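Local coordinates for protein 3-dehydroshikimate dehydratase (Pseudomonas putida, PDB 5HMQ) that converts 3-dehydroshikimate to protocatechuate and water with the help of a divalent metal ion, in the catabolism of quinate and shikimate, at residues E21-A25 with A26-G30; F34-D37 with L38-Y41; R46-R49 with Q50-D54; D88-E92 with L93-L97. All coordinates share one frame; numbering follows the deposited sequence.

Interaction 1 (E21-A25 with A26-G30); sequences EAIAA and AGFDG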
# COMPACT_ATOMS: atom_id res chain seq x y z
N GLU C 21 -20.48 -0.86 3.89
CA GLU C 21 -20.31 -0.96 5.34
C GLU C 21 -19.24 -0.01 5.84
O GLU C 21 -19.42 0.63 6.88
CB GLU C 21 -19.99 -2.40 5.75
CG GLU C 21 -21.17 -3.34 5.59
CD GLU C 21 -20.78 -4.80 5.80
OE1 GLU C 21 -19.63 -5.05 6.21
OE2 GLU C 21 -21.64 -5.67 5.61
N ALA C 22 -18.13 0.11 5.12
CA ALA C 22 -17.09 1.06 5.52
C ALA C 22 -17.60 2.50 5.47
O ALA C 22 -17.30 3.31 6.35
CB ALA C 22 -15.85 0.89 4.63
N ILE C 23 -18.37 2.83 4.43
CA ILE C 23 -18.90 4.19 4.30
C ILE C 23 -19.81 4.51 5.48
O ILE C 23 -19.72 5.59 6.08
CB ILE C 23 -19.65 4.33 2.96
CG1 ILE C 23 -18.66 4.31 1.79
CG2 ILE C 23 -20.46 5.61 2.93
CD1 ILE C 23 -19.31 4.15 0.44
N ALA C 24 -20.69 3.58 5.85
CA ALA C 24 -21.57 3.80 6.99
C ALA C 24 -20.78 3.84 8.30
O ALA C 24 -21.03 4.70 9.15
CB ALA C 24 -22.64 2.71 7.05
N ALA C 25 -19.83 2.92 8.48
CA ALA C 25 -19.05 2.87 9.71
C ALA C 25 -18.24 4.15 9.92
O ALA C 25 -17.98 4.53 11.06
CB ALA C 25 -18.13 1.65 9.71
N ALA C 26 -17.83 4.80 8.84
CA ALA C 26 -17.06 6.03 8.95
C ALA C 26 -17.91 7.24 9.33
O ALA C 26 -17.35 8.29 9.67
CB ALA C 26 -16.33 6.32 7.63
N GLY C 27 -19.23 7.11 9.29
CA GLY C 27 -20.11 8.20 9.65
C GLY C 27 -20.68 9.01 8.51
O GLY C 27 -21.22 10.09 8.75
N PHE C 28 -20.58 8.52 7.27
CA PHE C 28 -21.19 9.21 6.15
C PHE C 28 -22.71 9.10 6.21
O PHE C 28 -23.27 8.16 6.78
CB PHE C 28 -20.70 8.63 4.82
CG PHE C 28 -19.30 9.04 4.45
CD1 PHE C 28 -19.07 10.22 3.77
CD2 PHE C 28 -18.23 8.23 4.77
CE1 PHE C 28 -17.78 10.59 3.42
CE2 PHE C 28 -16.94 8.59 4.43
CZ PHE C 28 -16.72 9.78 3.75
N ASP C 29 -23.38 10.08 5.60
CA ASP C 29 -24.83 10.04 5.46
C ASP C 29 -25.27 9.40 4.15
O ASP C 29 -26.34 8.78 4.11
CB ASP C 29 -25.42 11.45 5.56
CG ASP C 29 -24.97 12.18 6.80
OD1 ASP C 29 -25.45 11.84 7.91
OD2 ASP C 29 -24.15 13.12 6.68
N GLY C 30 -24.47 9.54 3.09
CA GLY C 30 -24.88 9.11 1.77
C GLY C 30 -23.73 8.48 1.00
O GLY C 30 -22.59 8.43 1.48

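Interaction 2 (F34-D37 with L38-Y41); sequences FEND and LLYY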
# COMPACT_ATOMS: atom_id res chain seq x y z
N PHE C 34 -21.28 4.23 -7.99
CA PHE C 34 -20.58 4.19 -9.26
C PHE C 34 -21.08 2.97 -10.04
O PHE C 34 -21.10 1.86 -9.51
CB PHE C 34 -19.07 4.11 -9.02
CG PHE C 34 -18.24 4.37 -10.25
CD1 PHE C 34 -18.19 5.63 -10.82
CD2 PHE C 34 -17.47 3.36 -10.80
CE1 PHE C 34 -17.41 5.87 -11.94
CE2 PHE C 34 -16.68 3.59 -11.92
CZ PHE C 34 -16.65 4.85 -12.49
N GLU C 35 -21.51 3.19 -11.29
CA GLU C 35 -22.21 2.14 -12.02
C GLU C 35 -21.35 0.89 -12.18
O GLU C 35 -21.86 -0.23 -12.12
CB GLU C 35 -22.65 2.65 -13.40
CG GLU C 35 -23.43 1.60 -14.18
CD GLU C 35 -24.01 2.13 -15.47
OE1 GLU C 35 -23.46 3.10 -16.02
OE2 GLU C 35 -25.03 1.56 -15.93
N ASN C 36 -20.04 1.07 -12.40
CA ASN C 36 -19.17 -0.09 -12.57
C ASN C 36 -19.17 -0.98 -11.34
O ASN C 36 -18.98 -2.20 -11.46
CB ASN C 36 -17.74 0.37 -12.91
CG ASN C 36 -16.93 -0.72 -13.59
OD1 ASN C 36 -17.42 -1.41 -14.49
ND2 ASN C 36 -15.68 -0.89 -13.16
N ASP C 37 -19.36 -0.40 -10.15
CA ASP C 37 -19.44 -1.21 -8.94
C ASP C 37 -20.68 -2.10 -8.93
O ASP C 37 -20.62 -3.24 -8.46
CB ASP C 37 -19.43 -0.30 -7.71
CG ASP C 37 -18.05 0.28 -7.43
OD1 ASP C 37 -17.06 -0.47 -7.51
OD2 ASP C 37 -17.96 1.49 -7.14
N LEU C 38 -21.80 -1.60 -9.45
CA LEU C 38 -22.99 -2.44 -9.60
C LEU C 38 -22.73 -3.59 -10.56
O LEU C 38 -23.22 -4.71 -10.35
CB LEU C 38 -24.18 -1.61 -10.10
CG LEU C 38 -24.97 -0.76 -9.12
CD1 LEU C 38 -26.19 -0.17 -9.81
CD2 LEU C 38 -25.38 -1.57 -7.91
N LEU C 39 -21.96 -3.34 -11.62
CA LEU C 39 -21.73 -4.34 -12.65
C LEU C 39 -21.03 -5.57 -12.08
O LEU C 39 -21.30 -6.70 -12.53
CB LEU C 39 -20.92 -3.73 -13.79
CG LEU C 39 -20.78 -4.50 -15.10
CD1 LEU C 39 -22.15 -4.72 -15.72
CD2 LEU C 39 -19.88 -3.74 -16.05
N TYR C 40 -20.15 -5.38 -11.11
CA TYR C 40 -19.41 -6.46 -10.48
C TYR C 40 -20.11 -7.04 -9.26
O TYR C 40 -19.65 -8.06 -8.73
CB TYR C 40 -18.01 -5.98 -10.11
CG TYR C 40 -17.08 -5.84 -11.30
CD1 TYR C 40 -17.22 -4.78 -12.19
CD2 TYR C 40 -16.07 -6.76 -11.53
CE1 TYR C 40 -16.39 -4.65 -13.28
CE2 TYR C 40 -15.22 -6.63 -12.61
CZ TYR C 40 -15.39 -5.58 -13.49
OH TYR C 40 -14.55 -5.45 -14.57
N TYR C 41 -21.19 -6.42 -8.80
CA TYR C 41 -21.92 -6.93 -7.65
C TYR C 41 -22.90 -8.00 -8.11
O TYR C 41 -23.71 -7.76 -9.02
CB TYR C 41 -22.65 -5.79 -6.94
CG TYR C 41 -23.55 -6.23 -5.80
CD1 TYR C 41 -23.03 -6.95 -4.73
CD2 TYR C 41 -24.90 -5.92 -5.80
CE1 TYR C 41 -23.85 -7.35 -3.69
CE2 TYR C 41 -25.72 -6.31 -4.76
CZ TYR C 41 -25.19 -7.03 -3.71
OH TYR C 41 -26.00 -7.43 -2.67

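Interaction 3 (R46-R49 with Q50-D54); sequences RQVR and QMCAD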
# COMPACT_ATOMS: atom_id res chain seq x y z
N ARG C 46 -31.98 -3.72 -6.18
CA ARG C 46 -32.84 -3.55 -5.02
C ARG C 46 -32.17 -4.07 -3.76
O ARG C 46 -32.37 -3.52 -2.67
CB ARG C 46 -34.16 -4.26 -5.26
CG ARG C 46 -35.09 -4.23 -4.07
CD ARG C 46 -36.42 -4.85 -4.41
NE ARG C 46 -37.47 -4.37 -3.56
CZ ARG C 46 -38.19 -5.18 -2.77
NH1 ARG C 46 -37.97 -6.50 -2.75
NH2 ARG C 46 -39.15 -4.67 -1.99
N GLN C 47 -31.36 -5.13 -3.87
CA GLN C 47 -30.57 -5.58 -2.73
C GLN C 47 -29.56 -4.52 -2.30
O GLN C 47 -29.24 -4.42 -1.12
CB GLN C 47 -29.88 -6.90 -3.06
CG GLN C 47 -30.85 -8.07 -3.16
CD GLN C 47 -30.18 -9.36 -3.58
OE1 GLN C 47 -29.65 -9.46 -4.69
NE2 GLN C 47 -30.21 -10.36 -2.71
N VAL C 48 -29.04 -3.74 -3.25
CA VAL C 48 -28.20 -2.60 -2.88
C VAL C 48 -29.01 -1.58 -2.09
O VAL C 48 -28.55 -1.06 -1.07
CB VAL C 48 -27.56 -1.97 -4.13
CG1 VAL C 48 -26.74 -0.75 -3.74
CG2 VAL C 48 -26.69 -2.98 -4.85
N ARG C 49 -30.23 -1.30 -2.55
CA ARG C 49 -31.11 -0.39 -1.82
C ARG C 49 -31.37 -0.89 -0.40
O ARG C 49 -31.41 -0.11 0.55
CB ARG C 49 -32.42 -0.21 -2.57
CG ARG C 49 -33.42 0.69 -1.88
CD ARG C 49 -34.70 0.81 -2.68
NE ARG C 49 -35.55 1.88 -2.18
CZ ARG C 49 -36.68 2.27 -2.77
NH1 ARG C 49 -37.10 1.68 -3.88
NH2 ARG C 49 -37.39 3.27 -2.24
N GLN C 50 -31.54 -2.21 -0.25
CA GLN C 50 -31.80 -2.76 1.08
C GLN C 50 -30.58 -2.64 1.97
O GLN C 50 -30.70 -2.33 3.16
CB GLN C 50 -32.24 -4.22 0.96
CG GLN C 50 -32.73 -4.82 2.26
CD GLN C 50 -33.96 -4.10 2.79
OE1 GLN C 50 -34.96 -3.96 2.09
NE2 GLN C 50 -33.89 -3.64 4.04
N MSE C 51 -29.38 -2.88 1.43
CA MSE C 51 -28.15 -2.75 2.21
C MSE C 51 -27.97 -1.33 2.75
O MSE C 51 -27.61 -1.15 3.90
CB MSE C 51 -26.93 -3.15 1.37
CG MSE C 51 -26.78 -4.64 1.14
SE MSE C 51 -25.02 -5.14 0.43
CE MSE C 51 -25.18 -4.36 -1.35
N CYS C 52 -28.23 -0.34 1.90
CA CYS C 52 -28.08 1.05 2.33
C CYS C 52 -29.11 1.43 3.38
O CYS C 52 -28.80 2.16 4.33
CB CYS C 52 -28.16 1.99 1.12
SG CYS C 52 -26.82 1.81 -0.06
N ALA C 53 -30.35 0.95 3.23
CA ALA C 53 -31.36 1.21 4.24
C ALA C 53 -31.01 0.55 5.56
O ALA C 53 -31.18 1.15 6.63
CB ALA C 53 -32.73 0.73 3.75
N ASP C 54 -30.51 -0.69 5.51
CA ASP C 54 -30.11 -1.38 6.73
C ASP C 54 -28.92 -0.70 7.41
O ASP C 54 -28.83 -0.68 8.64
CB ASP C 54 -29.78 -2.84 6.42
CG ASP C 54 -31.01 -3.63 5.99
OD1 ASP C 54 -32.13 -3.14 6.20
OD2 ASP C 54 -30.85 -4.74 5.44

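Interaction 4 (D88-E92 with L93-L97); sequences DLMQE and LGTDL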
# COMPACT_ATOMS: atom_id res chain seq x y z
N ASP C 88 -34.73 3.37 -14.96
CA ASP C 88 -35.21 2.13 -14.36
C ASP C 88 -34.29 1.66 -13.25
O ASP C 88 -34.75 1.22 -12.19
CB ASP C 88 -35.34 1.03 -15.43
CG ASP C 88 -36.41 1.34 -16.46
OD1 ASP C 88 -37.34 2.12 -16.16
OD2 ASP C 88 -36.32 0.79 -17.58
N LEU C 89 -32.98 1.74 -13.47
CA LEU C 89 -32.01 1.28 -12.48
C LEU C 89 -32.07 2.12 -11.21
O LEU C 89 -32.00 1.58 -10.10
CB LEU C 89 -30.61 1.30 -13.09
CG LEU C 89 -29.44 0.73 -12.31
CD1 LEU C 89 -29.70 -0.73 -12.03
CD2 LEU C 89 -28.16 0.89 -13.11
N MSE C 90 -32.22 3.43 -11.36
CA MSE C 90 -32.25 4.35 -10.23
C MSE C 90 -33.46 4.12 -9.33
O MSE C 90 -33.36 4.20 -8.11
CB MSE C 90 -32.25 5.79 -10.72
CG MSE C 90 -30.97 6.18 -11.43
SE MSE C 90 -31.22 7.71 -12.59
CE MSE C 90 -31.66 9.04 -11.23
N GLN C 91 -34.61 3.83 -9.94
CA GLN C 91 -35.81 3.57 -9.15
C GLN C 91 -35.70 2.26 -8.37
O GLN C 91 -36.28 2.13 -7.29
CB GLN C 91 -37.05 3.59 -10.04
CG GLN C 91 -37.52 5.01 -10.32
CD GLN C 91 -38.63 5.09 -11.34
OE1 GLN C 91 -38.88 4.15 -12.08
NE2 GLN C 91 -39.32 6.23 -11.37
N GLU C 92 -34.95 1.28 -8.89
CA GLU C 92 -34.69 0.09 -8.08
C GLU C 92 -33.66 0.37 -6.98
O GLU C 92 -33.70 -0.26 -5.93
CB GLU C 92 -34.21 -1.06 -8.96
CG GLU C 92 -35.20 -1.50 -10.01
CD GLU C 92 -36.27 -2.41 -9.42
OE1 GLU C 92 -36.03 -2.96 -8.32
OE2 GLU C 92 -37.32 -2.59 -10.06
N LEU C 93 -32.75 1.32 -7.21
CA LEU C 93 -31.80 1.72 -6.18
C LEU C 93 -32.42 2.62 -5.13
O LEU C 93 -31.91 2.67 -4.00
CB LEU C 93 -30.61 2.43 -6.82
CG LEU C 93 -29.66 1.56 -7.66
CD1 LEU C 93 -28.65 2.42 -8.38
CD2 LEU C 93 -28.97 0.54 -6.77
N GLY C 94 -33.49 3.34 -5.45
CA GLY C 94 -34.06 4.28 -4.52
C GLY C 94 -33.40 5.64 -4.51
O GLY C 94 -33.42 6.33 -3.49
N THR C 95 -32.80 6.04 -5.63
CA THR C 95 -32.18 7.34 -5.76
C THR C 95 -32.88 8.11 -6.88
O THR C 95 -33.52 7.51 -7.75
CB THR C 95 -30.67 7.22 -6.05
OG1 THR C 95 -30.04 8.50 -5.93
CG2 THR C 95 -30.43 6.68 -7.45
N ASP C 96 -32.77 9.43 -6.85
CA ASP C 96 -33.49 10.27 -7.79
C ASP C 96 -32.58 11.20 -8.60
O ASP C 96 -33.09 12.04 -9.35
CB ASP C 96 -34.56 11.09 -7.06
CG ASP C 96 -34.00 12.33 -6.38
OD1 ASP C 96 -32.86 12.26 -5.87
OD2 ASP C 96 -34.69 13.36 -6.36
N LEU C 97 -31.27 11.07 -8.48
CA LEU C 97 -30.34 11.98 -9.14
C LEU C 97 -29.28 11.18 -9.88
O LEU C 97 -28.69 10.25 -9.32
CB LEU C 97 -29.68 12.92 -8.12
CG LEU C 97 -28.69 13.94 -8.69
CD1 LEU C 97 -29.37 14.87 -9.69
CD2 LEU C 97 -28.04 14.74 -7.56

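Interaction 1 (E21-A25 with A26-G30)
The carbonyl O of Ile23 accepts a hydrogen bond from Phe28 N (3.3 Å, N-H...O 154°), the long bond of a Schellman motif that ends helix 16-25 and turns the chain into strand 30-34 of the TIM barrel. Just before it, Ala26 N binds Ala22 O at 2.9 Å, the last bond of four-residue, alpha-helical spacing before the chain unwinds. The second bond back from the turn runs from Gly27 N to Ala24 O (3.0 Å); here the donor stands well above the carbonyl plane, so no lone pair of Ala24 O is used. Gly27 makes the reversal with a positive phi of 99°, at which a CB would press on the preceding carbonyl O. The apolar closure typical of the motif joins Ile23 and Phe28. The CG2 branch of Ile23, placed opposite the backbone N, lies against Phe28 CB at 3.6 Å, and the two side chains cross at a slant. Both also rest on Ile7 of strand 6-8, on the buried side, while Ala26 leans on Ala256 of helix 252-276. The Phe28 ring turns its edge to the bonded carbonyl, with CD2 3.3 Å from Ile23 O in the ring plane.

Interaction 2 (F34-D37 with L38-Y41)
Asn36 and Tyr40, one helical turn apart, form the close side of the contact: the amide sits at the edge of the phenol ring, with OD1 of Asn36 3.6 Å from CE1 of Tyr40 and in the ring plane. Amide and ring are turned 79° against each other, close to perpendicular. Tyr40 CG is anti to its carbonyl carbon (chi1 -75°), which swings the ring back along the helix until CD1 comes within 3.2 Å of the backbone O of Asn36. Leu39 adds its CD2 methyl on the same amide oxygen, 3.7 Å from Asn36 OD1. The polar ends of this face are held by the second subunit, where Asn355 bonds Asn36 OD1 and Gly408 O bonds Tyr40 OH, so the short helix 35-40, which follows strand 30-34 of the TIM barrel, forms part of the dimer interface. Phe34 occupies its N-cap position. The rest of the contact is looser, with little touching between side chains. Leu39 N reaches Glu35 O at 3.2 Å, whereas Tyr40 N has only weak bonds, 3.4 Å long, to Asn36 O and to Asp37 O. Leu38 goes inward onto Phe62 and Val48. Glu35 forms a salt bridge with Lys86, and Asp37 OD1 one with Lys19, while Asp37 OD2 hydrogen-bonds Thr9 OG1.

Interaction 3 (R46-R49 with Q50-D54)
Four successive backbone bonds of regular alpha-helical spacing join residues 46-49 to 50-53, from Gln50 N to Arg46 O at 2.9 Å through Ala53 N to Arg49 O at 3.1 Å. They make up most of helix 45-55, an outer helix of the TIM barrel lying between strands 30-34 and 58-66 in the chain. On its buried face Val48 meets Met51, a selenomethionine, and Cys52. Met51 CG lies 3.3 Å from Gln47 O, and the side chain then bends at its third torsion (chi3 -69°), which folds CE back over the preceding turn. There CE lies 3.8 Å from Val48 CA and meets the CG2 branch of Val48, while the other branch, CG1, faces Cys52 SG more loosely at 4.5 Å. This apolar patch packs against Leu16 and Leu20 of helix 16-25 and against Tyr41. The remaining side chains are mostly polar. Arg49 runs alongside the C-terminal end of helix 76-93, passing the backbone of Gln91, Glu92 and Leu93, and Gln47 directs OE1 to the backbone N of Ser44. Gln50 carries its amide forward along the helix to Asp54. Its NE2 bonds Asp54 OD1 at 2.8 Å, with the acceptor nearly in the plane of the amide but the donor 36° above the plane of the carboxylate.

Interaction 4 (D88-E92 with L93-L97)
Hydrogen bonds from Gly94 N and Thr95 N converge on Met90 O, where helix 76-93 ends. The Thr95 bond is the better aligned, at 3.1 Å and an N-H...O angle of 163°; that from Gly94 N, though 2.8 Å long, is bent to 126° and weak. The preceding turn closes normally, Leu93 N to Leu89 O. Gly94 leaves the helix with a positive phi of 84°, at which a CB would crowd the carbonyl O of Leu93. Apolar packing and contacts of side chain on backbone come next. Met90, a selenomethionine, has its chain bent at the third torsion, which brings CE over the backbone leading to the strand, 3.4 Å from Leu97 N. Its CB rests 3.8 Å from the CG2 methyl of Thr95, the two side chains lying aslant. Leu93 CD1 meets Leu89 CG more loosely at 4.4 Å, and Leu89, Met90 and Leu93 all pack on Phe62 of strand 58-66. Polar groups have partners outside the two segments: the buried Thr95 OG1 bonds Ile59 O, Asp96 forms a salt bridge with Arg132, and Gln91 OE1 bonds Arg129. The whole is a glycine-terminated helix end leading into a strand, the alpha-to-beta connection of a TIM barrel, here entering strand 97-101.

All four contacts belong to the TIM-barrel domain and follow one another in sequence. Interactions 1 and 4 are helix ends that lead into barrel strands 30-34 and 97-101, about 20 Å apart between centres. Interaction 2 touches both later contacts: Leu38 CD2 lies 3.6 Å from Val48 CG2 of interaction 3, and Leu38 CD1 is 3.9 Å from Leu93 CD1 of interaction 4. Interaction 3 meets interaction 4 directly, with Arg49 CB 3.3 Å from Leu93 O. The catalytic metal site is nearest to interaction 2, where the Phe34 side chain is about 5 Å from that of the metal ligand Glu241 and about 9 Å from the magnesium ion; interaction 3 lies away from it.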